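Local coordinates for conserved hypothetical protein (Pseudomonas aeruginosa PAO1, PDB 1TE5), which is of unknown function but is predicted to be a class-II glutamine amidotransferase, probably releasing ammonia from glutamine for transfer to another substrate, at residues 8-12 against 215-219; 16-20 against 63-67; 48-52 against 87-93; 95-99 against 121-125; 100-104 against 176-180. One frame throughout, in Å; residues are numbered along the deposited sequence.

Contact 1: residues 8-12 against 215-219; sequences SANVP and TTPDD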
# COMPACT_ATOMS: atom_id res chain seq x y z
N SER A 8 -12.27 -13.45 -6.87
CA SER A 8 -12.15 -14.35 -5.73
C SER A 8 -11.88 -15.70 -6.37
O SER A 8 -12.62 -16.12 -7.27
CB SER A 8 -13.45 -14.36 -4.94
OG SER A 8 -13.40 -15.29 -3.88
N ALA A 9 -10.76 -16.33 -6.01
CA ALA A 9 -10.39 -17.63 -6.56
C ALA A 9 -9.98 -18.58 -5.44
O ALA A 9 -9.74 -18.14 -4.30
CB ALA A 9 -9.24 -17.46 -7.54
N ASN A 10 -9.92 -19.87 -5.75
CA ASN A 10 -9.53 -20.86 -4.75
C ASN A 10 -8.08 -21.35 -4.86
O ASN A 10 -7.66 -22.26 -4.14
CB ASN A 10 -10.53 -22.02 -4.66
CG ASN A 10 -10.59 -22.86 -5.92
OD1 ASN A 10 -9.83 -22.66 -6.86
ND2 ASN A 10 -11.50 -23.83 -5.93
N VAL A 11 -7.33 -20.71 -5.75
CA VAL A 11 -5.92 -20.98 -5.99
C VAL A 11 -5.34 -19.66 -6.47
O VAL A 11 -6.08 -18.82 -6.98
CB VAL A 11 -5.71 -22.02 -7.12
CG1 VAL A 11 -6.00 -23.40 -6.63
CG2 VAL A 11 -6.57 -21.68 -8.33
N PRO A 12 -4.05 -19.41 -6.23
CA PRO A 12 -3.48 -18.13 -6.70
C PRO A 12 -3.47 -18.11 -8.25
O PRO A 12 -2.71 -18.86 -8.87
CB PRO A 12 -2.07 -18.16 -6.11
CG PRO A 12 -2.24 -18.98 -4.86
CD PRO A 12 -3.09 -20.11 -5.35
N THR A 215 -5.07 -24.12 -13.32
CA THR A 215 -3.85 -24.55 -12.61
C THR A 215 -4.00 -26.01 -12.19
O THR A 215 -3.06 -26.80 -12.30
CB THR A 215 -3.66 -23.71 -11.33
OG1 THR A 215 -3.66 -22.32 -11.66
CG2 THR A 215 -2.35 -24.08 -10.64
N THR A 216 -5.17 -26.32 -11.63
CA THR A 216 -5.51 -27.67 -11.16
C THR A 216 -6.90 -28.01 -11.69
O THR A 216 -7.63 -27.13 -12.16
CB THR A 216 -5.57 -27.75 -9.60
OG1 THR A 216 -6.84 -27.28 -9.14
CG2 THR A 216 -4.49 -26.91 -8.95
N PRO A 217 -7.28 -29.29 -11.64
CA PRO A 217 -8.61 -29.67 -12.13
C PRO A 217 -9.75 -29.26 -11.20
O PRO A 217 -10.92 -29.58 -11.46
CB PRO A 217 -8.50 -31.19 -12.25
CG PRO A 217 -7.53 -31.54 -11.18
CD PRO A 217 -6.48 -30.48 -11.32
N ASP A 218 -9.42 -28.55 -10.13
CA ASP A 218 -10.41 -28.10 -9.16
C ASP A 218 -10.48 -26.59 -9.03
O ASP A 218 -11.01 -26.08 -8.05
CB ASP A 218 -10.14 -28.71 -7.78
CG ASP A 218 -9.90 -30.21 -7.84
OD1 ASP A 218 -8.76 -30.64 -7.57
OD2 ASP A 218 -10.86 -30.94 -8.17
N ASP A 219 -9.95 -25.87 -10.01
CA ASP A 219 -9.98 -24.41 -9.98
C ASP A 219 -11.39 -23.81 -10.09
O ASP A 219 -12.25 -24.31 -10.81
CB ASP A 219 -9.14 -23.84 -11.11
CG ASP A 219 -7.65 -23.95 -10.86
OD1 ASP A 219 -6.90 -23.20 -11.50
OD2 ASP A 219 -7.24 -24.78 -10.02

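Contact 2: residues 16-20 against 63-67; sequences VFSFT and LVQRF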
# COMPACT_ATOMS: atom_id res chain seq x y z
N VAL A 16 -3.32 -10.50 -15.89
CA VAL A 16 -2.48 -9.50 -16.53
C VAL A 16 -3.27 -8.26 -16.93
O VAL A 16 -4.28 -8.36 -17.65
CB VAL A 16 -1.70 -10.05 -17.75
CG1 VAL A 16 -0.97 -11.32 -17.39
CG2 VAL A 16 -2.63 -10.29 -18.91
N PHE A 17 -2.90 -7.13 -16.37
CA PHE A 17 -3.55 -5.88 -16.71
C PHE A 17 -2.70 -5.24 -17.78
O PHE A 17 -1.49 -5.15 -17.63
CB PHE A 17 -3.64 -4.94 -15.52
CG PHE A 17 -4.73 -5.28 -14.57
CD1 PHE A 17 -4.56 -6.30 -13.63
CD2 PHE A 17 -5.94 -4.58 -14.60
CE1 PHE A 17 -5.58 -6.62 -12.73
CE2 PHE A 17 -6.96 -4.90 -13.70
CZ PHE A 17 -6.78 -5.92 -12.77
N SER A 18 -3.35 -4.83 -18.86
CA SER A 18 -2.68 -4.16 -19.95
C SER A 18 -3.44 -2.87 -20.21
O SER A 18 -4.57 -2.90 -20.70
CB SER A 18 -2.69 -5.02 -21.23
OG SER A 18 -1.87 -6.17 -21.11
N PHE A 19 -2.89 -1.76 -19.73
CA PHE A 19 -3.50 -0.46 -19.98
C PHE A 19 -3.05 -0.05 -21.38
O PHE A 19 -1.84 -0.07 -21.68
CB PHE A 19 -3.04 0.58 -18.97
CG PHE A 19 -3.74 0.50 -17.66
CD1 PHE A 19 -4.89 1.26 -17.43
CD2 PHE A 19 -3.28 -0.34 -16.65
CE1 PHE A 19 -5.57 1.18 -16.22
CE2 PHE A 19 -3.95 -0.43 -15.43
CZ PHE A 19 -5.09 0.33 -15.21
N THR A 20 -4.00 0.19 -22.28
CA THR A 20 -3.63 0.63 -23.62
C THR A 20 -3.00 2.01 -23.41
O THR A 20 -3.56 2.84 -22.68
CB THR A 20 -4.87 0.77 -24.57
OG1 THR A 20 -5.45 -0.52 -24.82
CG2 THR A 20 -4.46 1.39 -25.91
N LEU A 63 4.10 -0.21 -13.57
CA LEU A 63 4.36 -1.16 -12.51
C LEU A 63 3.32 -2.29 -12.44
O LEU A 63 3.70 -3.45 -12.31
CB LEU A 63 4.47 -0.43 -11.17
CG LEU A 63 5.87 -0.32 -10.55
CD1 LEU A 63 6.30 -1.67 -10.04
CD2 LEU A 63 6.87 0.23 -11.56
N VAL A 64 2.03 -1.96 -12.51
CA VAL A 64 0.99 -3.00 -12.46
C VAL A 64 1.11 -3.97 -13.62
O VAL A 64 0.82 -5.16 -13.48
CB VAL A 64 -0.44 -2.44 -12.57
CG1 VAL A 64 -1.00 -2.17 -11.20
CG2 VAL A 64 -0.47 -1.22 -13.45
N GLN A 65 1.49 -3.44 -14.78
CA GLN A 65 1.64 -4.24 -15.98
C GLN A 65 2.88 -5.13 -16.00
O GLN A 65 2.83 -6.21 -16.59
CB GLN A 65 1.62 -3.35 -17.22
CG GLN A 65 0.34 -2.57 -17.37
CD GLN A 65 0.22 -1.92 -18.73
OE1 GLN A 65 0.10 -2.61 -19.76
NE2 GLN A 65 0.28 -0.60 -18.75
N ARG A 66 3.98 -4.68 -15.40
CA ARG A 66 5.20 -5.48 -15.39
C ARG A 66 5.31 -6.52 -14.26
O ARG A 66 6.13 -7.44 -14.32
CB ARG A 66 6.45 -4.58 -15.44
CG ARG A 66 6.56 -3.54 -14.35
CD ARG A 66 7.70 -2.54 -14.63
NE ARG A 66 9.03 -3.14 -14.49
CZ ARG A 66 10.12 -2.48 -14.10
NH1 ARG A 66 11.29 -3.11 -14.00
NH2 ARG A 66 10.06 -1.18 -13.82
N PHE A 67 4.46 -6.38 -13.25
CA PHE A 67 4.45 -7.28 -12.11
C PHE A 67 3.66 -8.56 -12.38
O PHE A 67 2.49 -8.51 -12.74
CB PHE A 67 3.84 -6.56 -10.89
CG PHE A 67 3.85 -7.37 -9.62
CD1 PHE A 67 4.92 -7.32 -8.75
CD2 PHE A 67 2.79 -8.21 -9.31
CE1 PHE A 67 4.94 -8.09 -7.58
CE2 PHE A 67 2.80 -8.99 -8.15
CZ PHE A 67 3.88 -8.92 -7.29
O HOH W 1 -0.18 -7.62 -14.52
O HOH W 2 0.70 1.12 -21.22

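Contact 3: residues 48-52 against 87-93; sequences LFQDP and GLSNTHP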
# COMPACT_ATOMS: atom_id res chain seq x y z
N LEU A 48 -0.77 -2.71 -3.43
CA LEU A 48 -1.62 -1.65 -3.96
C LEU A 48 -0.91 -0.78 -4.99
O LEU A 48 0.17 -0.23 -4.73
CB LEU A 48 -2.13 -0.78 -2.81
CG LEU A 48 -3.02 0.42 -3.18
CD1 LEU A 48 -4.35 -0.06 -3.78
CD2 LEU A 48 -3.26 1.25 -1.94
N PHE A 49 -1.52 -0.66 -6.16
CA PHE A 49 -1.00 0.16 -7.25
C PHE A 49 -2.17 1.04 -7.62
O PHE A 49 -3.25 0.54 -7.96
CB PHE A 49 -0.61 -0.70 -8.45
CG PHE A 49 0.36 -1.81 -8.14
CD1 PHE A 49 -0.09 -3.09 -7.82
CD2 PHE A 49 1.74 -1.58 -8.20
CE1 PHE A 49 0.80 -4.12 -7.55
CE2 PHE A 49 2.64 -2.61 -7.93
CZ PHE A 49 2.17 -3.89 -7.60
N GLN A 50 -2.00 2.35 -7.54
CA GLN A 50 -3.07 3.28 -7.87
C GLN A 50 -2.52 4.60 -8.39
O GLN A 50 -1.37 4.95 -8.14
CB GLN A 50 -3.95 3.54 -6.65
CG GLN A 50 -3.31 4.40 -5.60
CD GLN A 50 -3.95 4.25 -4.25
OE1 GLN A 50 -5.16 4.20 -4.12
NE2 GLN A 50 -3.11 4.18 -3.21
N ASP A 51 -3.37 5.38 -9.04
CA ASP A 51 -2.95 6.64 -9.63
C ASP A 51 -4.15 7.49 -9.95
O ASP A 51 -5.13 7.00 -10.50
CB ASP A 51 -2.20 6.33 -10.93
CG ASP A 51 -1.13 7.36 -11.26
OD1 ASP A 51 -0.89 7.59 -12.46
OD2 ASP A 51 -0.49 7.91 -10.33
N PRO A 52 -4.13 8.77 -9.55
CA PRO A 52 -5.26 9.65 -9.85
C PRO A 52 -5.16 10.08 -11.31
O PRO A 52 -4.36 9.51 -12.06
CB PRO A 52 -5.02 10.83 -8.90
CG PRO A 52 -3.54 10.90 -8.82
CD PRO A 52 -3.15 9.45 -8.68
N GLY A 87 -5.61 14.08 -6.56
CA GLY A 87 -4.62 13.55 -5.66
C GLY A 87 -4.77 12.09 -5.29
O GLY A 87 -5.85 11.53 -5.37
N LEU A 88 -3.65 11.49 -4.90
CA LEU A 88 -3.57 10.09 -4.50
C LEU A 88 -4.47 9.74 -3.31
O LEU A 88 -4.99 8.64 -3.23
CB LEU A 88 -2.11 9.75 -4.18
CG LEU A 88 -1.73 8.33 -3.79
CD1 LEU A 88 -2.04 7.40 -4.93
CD2 LEU A 88 -0.26 8.27 -3.46
N SER A 89 -4.62 10.67 -2.37
CA SER A 89 -5.45 10.41 -1.19
C SER A 89 -6.93 10.24 -1.52
O SER A 89 -7.72 9.79 -0.68
CB SER A 89 -5.25 11.51 -0.13
OG SER A 89 -5.56 12.80 -0.62
N ASN A 90 -7.29 10.56 -2.76
CA ASN A 90 -8.68 10.45 -3.22
C ASN A 90 -8.86 9.37 -4.29
O ASN A 90 -9.89 9.32 -4.96
CB ASN A 90 -9.15 11.81 -3.69
CG ASN A 90 -9.27 12.88 -2.62
OD1 ASN A 90 -9.81 12.64 -1.55
ND2 ASN A 90 -8.73 14.07 -2.89
N THR A 91 -7.88 8.49 -4.42
CA THR A 91 -7.92 7.41 -5.40
C THR A 91 -8.20 6.05 -4.72
O THR A 91 -7.64 5.76 -3.67
CB THR A 91 -6.57 7.37 -6.16
OG1 THR A 91 -6.31 8.67 -6.73
CG2 THR A 91 -6.60 6.35 -7.27
N HIS A 92 -9.14 5.30 -5.30
CA HIS A 92 -9.55 3.98 -4.82
C HIS A 92 -8.59 2.93 -5.36
O HIS A 92 -7.97 3.14 -6.40
CB HIS A 92 -10.93 3.59 -5.37
CG HIS A 92 -12.04 4.51 -4.99
ND1 HIS A 92 -11.93 5.88 -5.01
CD2 HIS A 92 -13.32 4.24 -4.63
CE1 HIS A 92 -13.09 6.42 -4.69
NE2 HIS A 92 -13.95 5.44 -4.45
N PRO A 93 -8.49 1.77 -4.70
CA PRO A 93 -9.22 1.41 -3.48
C PRO A 93 -8.50 1.89 -2.20
O PRO A 93 -7.39 2.39 -2.28
CB PRO A 93 -9.28 -0.12 -3.57
CG PRO A 93 -8.02 -0.46 -4.28
CD PRO A 93 -7.94 0.57 -5.36

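Contact 4: residues 95-99 against 121-125; sequences IRELG and YRPVG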
# COMPACT_ATOMS: atom_id res chain seq x y z
N ILE A 95 -7.21 1.03 1.91
CA ILE A 95 -6.81 -0.05 2.81
C ILE A 95 -6.74 0.41 4.26
O ILE A 95 -6.37 1.55 4.55
CB ILE A 95 -5.43 -0.62 2.42
CG1 ILE A 95 -5.40 -1.00 0.93
CG2 ILE A 95 -5.08 -1.84 3.28
CD1 ILE A 95 -4.09 -1.57 0.49
N ARG A 96 -7.08 -0.49 5.18
CA ARG A 96 -7.04 -0.22 6.61
C ARG A 96 -7.12 -1.55 7.36
O ARG A 96 -7.91 -2.41 6.99
CB ARG A 96 -8.18 0.71 7.02
CG ARG A 96 -7.72 1.84 7.93
CD ARG A 96 -8.44 3.15 7.65
NE ARG A 96 -8.08 3.59 6.31
CZ ARG A 96 -8.07 4.85 5.90
NH1 ARG A 96 -7.74 5.14 4.66
NH2 ARG A 96 -8.38 5.84 6.74
N GLU A 97 -6.25 -1.74 8.35
CA GLU A 97 -6.28 -2.99 9.10
C GLU A 97 -7.26 -2.97 10.26
O GLU A 97 -7.40 -1.97 10.96
CB GLU A 97 -4.89 -3.41 9.59
CG GLU A 97 -4.39 -2.74 10.86
CD GLU A 97 -4.67 -3.54 12.15
OE1 GLU A 97 -5.18 -4.68 12.11
OE2 GLU A 97 -4.37 -2.98 13.21
N LEU A 98 -7.96 -4.09 10.41
CA LEU A 98 -8.93 -4.31 11.46
C LEU A 98 -8.78 -5.79 11.80
O LEU A 98 -8.77 -6.65 10.92
CB LEU A 98 -10.36 -4.00 10.97
CG LEU A 98 -11.44 -3.82 12.04
CD1 LEU A 98 -12.65 -3.14 11.45
CD2 LEU A 98 -11.84 -5.14 12.66
N GLY A 99 -8.58 -6.08 13.08
CA GLY A 99 -8.43 -7.46 13.51
C GLY A 99 -7.21 -8.19 12.98
O GLY A 99 -7.21 -9.42 12.94
N TYR A 121 -11.47 5.14 12.93
CA TYR A 121 -10.89 5.31 11.61
C TYR A 121 -11.30 6.65 11.04
O TYR A 121 -12.46 7.06 11.14
CB TYR A 121 -11.35 4.18 10.68
CG TYR A 121 -10.95 2.80 11.12
CD1 TYR A 121 -11.80 2.01 11.90
CD2 TYR A 121 -9.72 2.25 10.75
CE1 TYR A 121 -11.45 0.72 12.30
CE2 TYR A 121 -9.35 0.95 11.14
CZ TYR A 121 -10.23 0.20 11.92
OH TYR A 121 -9.88 -1.07 12.31
N ARG A 122 -10.34 7.35 10.45
CA ARG A 122 -10.60 8.65 9.85
C ARG A 122 -10.04 8.67 8.43
O ARG A 122 -9.01 8.06 8.15
CB ARG A 122 -9.96 9.76 10.68
CG ARG A 122 -10.42 9.83 12.13
CD ARG A 122 -9.88 11.08 12.79
NE ARG A 122 -10.17 11.12 14.22
CZ ARG A 122 -11.38 11.33 14.74
NH1 ARG A 122 -11.53 11.35 16.05
NH2 ARG A 122 -12.42 11.50 13.95
N PRO A 123 -10.78 9.29 7.49
CA PRO A 123 -10.27 9.34 6.12
C PRO A 123 -9.05 10.28 6.01
O PRO A 123 -8.93 11.26 6.76
CB PRO A 123 -11.48 9.85 5.33
CG PRO A 123 -12.18 10.72 6.30
CD PRO A 123 -12.12 9.88 7.57
N VAL A 124 -8.13 9.91 5.13
CA VAL A 124 -6.94 10.72 4.87
C VAL A 124 -7.29 11.72 3.75
O VAL A 124 -6.82 12.87 3.74
CB VAL A 124 -5.75 9.83 4.44
CG1 VAL A 124 -4.52 10.68 4.16
CG2 VAL A 124 -5.46 8.80 5.53
N GLY A 125 -8.10 11.25 2.80
CA GLY A 125 -8.56 12.06 1.69
C GLY A 125 -9.93 12.67 1.96
O GLY A 125 -10.45 12.59 3.07

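Contact 5: residues 100-104 against 176-180; sequences GRYWT and DGDWL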
# COMPACT_ATOMS: atom_id res chain seq x y z
N GLY A 100 -6.16 -7.47 12.63
CA GLY A 100 -4.97 -8.13 12.13
C GLY A 100 -5.09 -8.60 10.69
O GLY A 100 -4.35 -9.49 10.26
N ARG A 101 -6.03 -8.00 9.97
CA ARG A 101 -6.26 -8.31 8.56
C ARG A 101 -6.32 -6.97 7.80
O ARG A 101 -6.80 -5.98 8.33
CB ARG A 101 -7.61 -9.03 8.36
CG ARG A 101 -7.89 -10.21 9.27
CD ARG A 101 -6.84 -11.31 9.17
NE ARG A 101 -6.69 -11.84 7.82
CZ ARG A 101 -6.85 -13.12 7.49
NH1 ARG A 101 -6.68 -13.49 6.23
NH2 ARG A 101 -7.19 -14.01 8.42
N TYR A 102 -5.77 -6.92 6.59
CA TYR A 102 -5.84 -5.68 5.82
C TYR A 102 -7.17 -5.66 5.09
O TYR A 102 -7.51 -6.61 4.40
CB TYR A 102 -4.68 -5.56 4.82
CG TYR A 102 -3.33 -5.25 5.44
CD1 TYR A 102 -2.25 -6.13 5.30
CD2 TYR A 102 -3.12 -4.08 6.19
CE1 TYR A 102 -1.02 -5.87 5.88
CE2 TYR A 102 -1.88 -3.81 6.77
CZ TYR A 102 -0.84 -4.71 6.61
OH TYR A 102 0.37 -4.47 7.21
N TRP A 103 -7.96 -4.62 5.30
CA TRP A 103 -9.24 -4.53 4.63
C TRP A 103 -9.09 -3.67 3.39
O TRP A 103 -8.43 -2.63 3.45
CB TRP A 103 -10.31 -3.94 5.55
CG TRP A 103 -10.92 -4.94 6.47
CD1 TRP A 103 -10.26 -5.80 7.31
CD2 TRP A 103 -12.32 -5.18 6.68
NE1 TRP A 103 -11.16 -6.55 8.02
CE2 TRP A 103 -12.43 -6.19 7.66
CE3 TRP A 103 -13.49 -4.62 6.15
CZ2 TRP A 103 -13.66 -6.66 8.12
CZ3 TRP A 103 -14.71 -5.09 6.60
CH2 TRP A 103 -14.79 -6.10 7.58
N THR A 104 -9.75 -4.06 2.31
CA THR A 104 -9.69 -3.32 1.05
C THR A 104 -11.11 -2.89 0.66
O THR A 104 -12.05 -3.68 0.78
CB THR A 104 -9.02 -4.17 -0.07
OG1 THR A 104 -7.64 -4.38 0.24
CG2 THR A 104 -9.10 -3.46 -1.40
N ASP A 176 -11.23 -8.77 3.34
CA ASP A 176 -10.19 -8.79 4.36
C ASP A 176 -9.04 -9.72 3.90
O ASP A 176 -8.17 -10.09 4.69
CB ASP A 176 -10.80 -9.34 5.65
CG ASP A 176 -10.95 -10.86 5.72
OD1 ASP A 176 -11.02 -11.53 4.66
OD2 ASP A 176 -11.01 -11.40 6.85
N GLY A 177 -9.09 -10.10 2.62
CA GLY A 177 -8.08 -10.97 2.06
C GLY A 177 -8.57 -12.40 1.92
O GLY A 177 -7.95 -13.20 1.22
N ASP A 178 -9.61 -12.74 2.68
CA ASP A 178 -10.20 -14.08 2.65
C ASP A 178 -11.40 -14.03 1.70
O ASP A 178 -11.37 -14.55 0.59
CB ASP A 178 -10.72 -14.51 4.04
CG ASP A 178 -9.61 -14.91 5.01
OD1 ASP A 178 -9.84 -14.80 6.24
OD2 ASP A 178 -8.54 -15.35 4.55
N TRP A 179 -12.48 -13.46 2.22
CA TRP A 179 -13.72 -13.31 1.50
C TRP A 179 -13.76 -11.98 0.77
O TRP A 179 -13.03 -11.05 1.10
CB TRP A 179 -14.89 -13.41 2.47
CG TRP A 179 -14.67 -12.63 3.74
CD1 TRP A 179 -14.20 -13.12 4.92
CD2 TRP A 179 -14.85 -11.22 3.93
NE1 TRP A 179 -14.07 -12.10 5.83
CE2 TRP A 179 -14.46 -10.93 5.25
CE3 TRP A 179 -15.30 -10.18 3.11
CZ2 TRP A 179 -14.51 -9.64 5.77
CZ3 TRP A 179 -15.33 -8.90 3.62
CH2 TRP A 179 -14.94 -8.64 4.94
N LEU A 180 -14.69 -11.88 -0.17
CA LEU A 180 -14.86 -10.67 -0.94
C LEU A 180 -16.33 -10.34 -0.90
O LEU A 180 -17.14 -11.02 -1.52
CB LEU A 180 -14.39 -10.90 -2.38
CG LEU A 180 -14.53 -9.81 -3.44
CD1 LEU A 180 -14.29 -8.44 -2.86
CD2 LEU A 180 -13.54 -10.09 -4.55
O HOH W 3 -5.17 -9.26 5.36

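Contact 1: residues 8-12 against 215-219
Asn10 reaches across to the 215-219 turn with its carboxamide. CB leaves the backbone without pointing at the turn, and CG, set between the backbone N and the carbonyl carbon (chi1 65°), swings the amide over to it. Asn10 CG stands 3.9 Å from Asp218 O. Asn10 ND2 then donates to Asp218 O at 3.1 Å, an N-H...O angle of 156°; the nitrogen lies in the carbonyl plane of Asp218, while the acceptor is tilted slightly from the amide plane of Asn10. On the other branch, Asn10 OD1 rests 3.6 Å from Asp219 CA and accepts from the backbone N of Val220, so the amide is gripped at both branches, by Asp218 O and Val220 N, two residues apart. This happens where strands 4-9 and 220-225 run antiparallel in one of the beta sheets of the Ntn-type amidotransferase fold, just where the chain leaving strand 4-9 turns a corner at Asn10 and Val11. Val11 follows with CG2 3.5 Å from Asp219 OD1, the two side chains crossing at about a right angle. That carboxylate is fixed from within its own loop: Thr215 N donates to Asp219 OD1 at 2.7 Å, and Thr216 N and OG1 both reach Asp219 OD2 from one face of its plane. Thr216 OG1 also accepts from Asp218 N at 3.0 Å, closing an ST turn within the type I beta turn 216-219.

Contact 2: residues 16-20 against 63-67
Gln65, on helix 59-66, lays its side chain along the backbone of strand 12-19, a helix-on-sheet packing against an inner strand of a four-stranded antiparallel sheet. Its aliphatic part makes the first shell: Gln65 CG sits 3.2 Å from Phe17 O. With CG beside the backbone N (chi1 -60°) and the chain extended beyond it, the amide is carried on past Ser18 to Phe19. There Gln65 OE1 comes within 3.2 Å of Ser18 CA, while Gln65 NE2 lies 3.5 Å from Phe19 CB and near the plane of the Phe19 ring, at its edge; amide and ring planes stand 60° apart. From the preceding residue, Val64 CG2 meets Phe19 CE2 at 4.1 Å, an apolar touch made obliquely to the ring.

The next shell holds these groups in place. Gln65 NE2 donates to Ala61 O of its own helix, which helps to set the rotation of the amide, and Phe19 meets the ring of Trp36 on strand 35-42, a strand that Val64 and Phe17 also pack against through Ile38. Leu63 of the helix and Phe67 just beyond it pack on Phe49 and Pro52 of the second subunit. A water completes the bridge between strand and helix: it donates to Phe19 O at 2.8 Å and accepts from Gln65 NE2 at 3.0 Å.

Contact 3: residues 48-52 against 87-93
Gln50 of strand 45-51 and Pro52 just after it push into the loop 87-93 and make the dense part of this contact. Gln50 runs extended beyond CG after a first torsion of 73° that sets CG between the backbone N and the carbonyl carbon, and Gln50 CG lies against Leu88 CD1 at 3.3 Å, the two side chains crossing at about a right angle. Gln50 CB meets the methyl CG2 of Thr91 at 3.9 Å, the pair sliding past each other in opposite directions. Pro52 is wedged beside the same threonine: Pro52 CB approaches Thr91 OG1 to 3.3 Å and Gly87 O to 3.7 Å. The loop is itself braced, since Asn90 N donates to Gly87 O and Thr91 N to Leu88 O, both at 3.1 Å.

The other end is looser. Leu48, partly exposed, touches only through CD1, with Leu48 CD1 3.7 Å from Pro93 CG, the two side chains passing in opposite directions; Pro93 follows a cis peptide bond. At the Pro52 end the rim is partly exposed Gly87, met through its carbonyl O.

Around this core, Leu48 and Pro93 both pack on Ala39 of strand 35-42, while His92 points away from the strand and its NE2 is hydrogen-bonded to Ser129 OG of helix 128-143. Asp51 points away too, hydrogen-bonded to Ser58 and salt-bridged to Arg47 of the second subunit, so strand 45-51, one edge strand of the seven-stranded sheet, lies between the loop, helix 59-66 and the dimer partner.

Contact 4: residues 95-99 against 121-125
Tyr121 and Arg96 lie alongside each other, running in opposite directions, and their torsions explain how they meet. Arg96 is bent at chi2 and chi3, with chi1 at -134°, away from the usual staggered values. The bend lays its methylenes beside the tyrosine, Arg96 CG and CD each 3.5 Å from Tyr121 CD2 in an oblique approach, with guanidinium and ring planes 49° apart. It also folds Arg96 NE back to donate to the carbonyl of the preceding residue, Ile95 O, at 3.2 Å. Arg96 NH2 is then 2.7 Å from Arg122 O, which lies at the guanidinium edge, and NH1 forms a salt bridge with Glu130, whose carboxylate also receives Val124 N and Gly125 N.

Tyr121 holds CG beside its backbone N, which aims the phenol at the strand. Tyr121 OH donates to Glu97 O at 3.0 Å, with the donor tilted 25° from the carbonyl plane, and Leu98 crosses the tyrosine at about a right angle, Leu98 CG 3.2 Å from Tyr121 OH.

Strand 94-98 is an edge strand of a six-stranded antiparallel sheet, flanked by strand 101-108. Helix 128-143 packs on Arg96, Leu98 and Tyr121; Phe120 of the second subunit meets Tyr121, and Arg122 N of that subunit donates to Glu97 OE2.

Contact 5: residues 100-104 against 176-180
Trp179 turns its edge onto the face of Trp103, a T-shaped pair in the antiparallel sheet where strand 101-108 neighbours strand 171-175 and the turn to strand 180-183. The six-membered rings have centroids 5.2 Å apart and planes at 83°, with Trp179 CH2 standing 3.7 Å from Trp103 CH2. Further along the same indole, Asp176 CB sits over the five-membered ring of Trp103, 4.0 Å from its centroid, as a CH-pi contact, so one aspartate methylene and one tryptophan edge both lie on the Trp103 rings. The carboxylate is turned almost perpendicular to the indole, and Asp176 OD1 accepts from Asp178 N at 2.7 Å, an Asx turn that ties Asp178 back to Asp176.

Arg101 faces the same segment with a chain bent at chi2 and chi3. Its guanidinium lies nearly parallel to the Asp176 carboxylate, OD2 being over one face with no N-H aimed at it, whereas the Asp178 carboxylate stands at 79° to it. There Arg101 NH1 makes a salt bridge with Asp178 OD2 at 3.1 Å, its hydrogen bond weak at 126°. Trp103 is also packed by Leu153 and Leu157 of helix 150-165. Near the backbone, a water accepts from Tyr102 N at 2.7 Å and donates to Asp176 O at 3.2 Å.

Overall arrangement
Contact 1 closes a long loop of the chain within which the other four are nested. Contacts 2 and 3 cross along the chain, as do contacts 4 and 5. The closest pair is contacts 4 and 5, with centres 12 Å apart: their strands 94-98 and 101-108 are neighbours in one sheet, joined by the probable hydrogen bond between Arg96 O and Trp103 N. Contact 3 touches contacts 2 (Phe49 on Val64), 4 (Leu48 on Ile95) and 5 (Pro93 on Thr104). Contact 1, 29 Å from contact 3 between centres, meets contact 5 where Ser8 N packs near Leu180 CD2. Contacts 2 to 5 touch the second subunit, so this packing of strands, helix and loops also lies at the dimer interface.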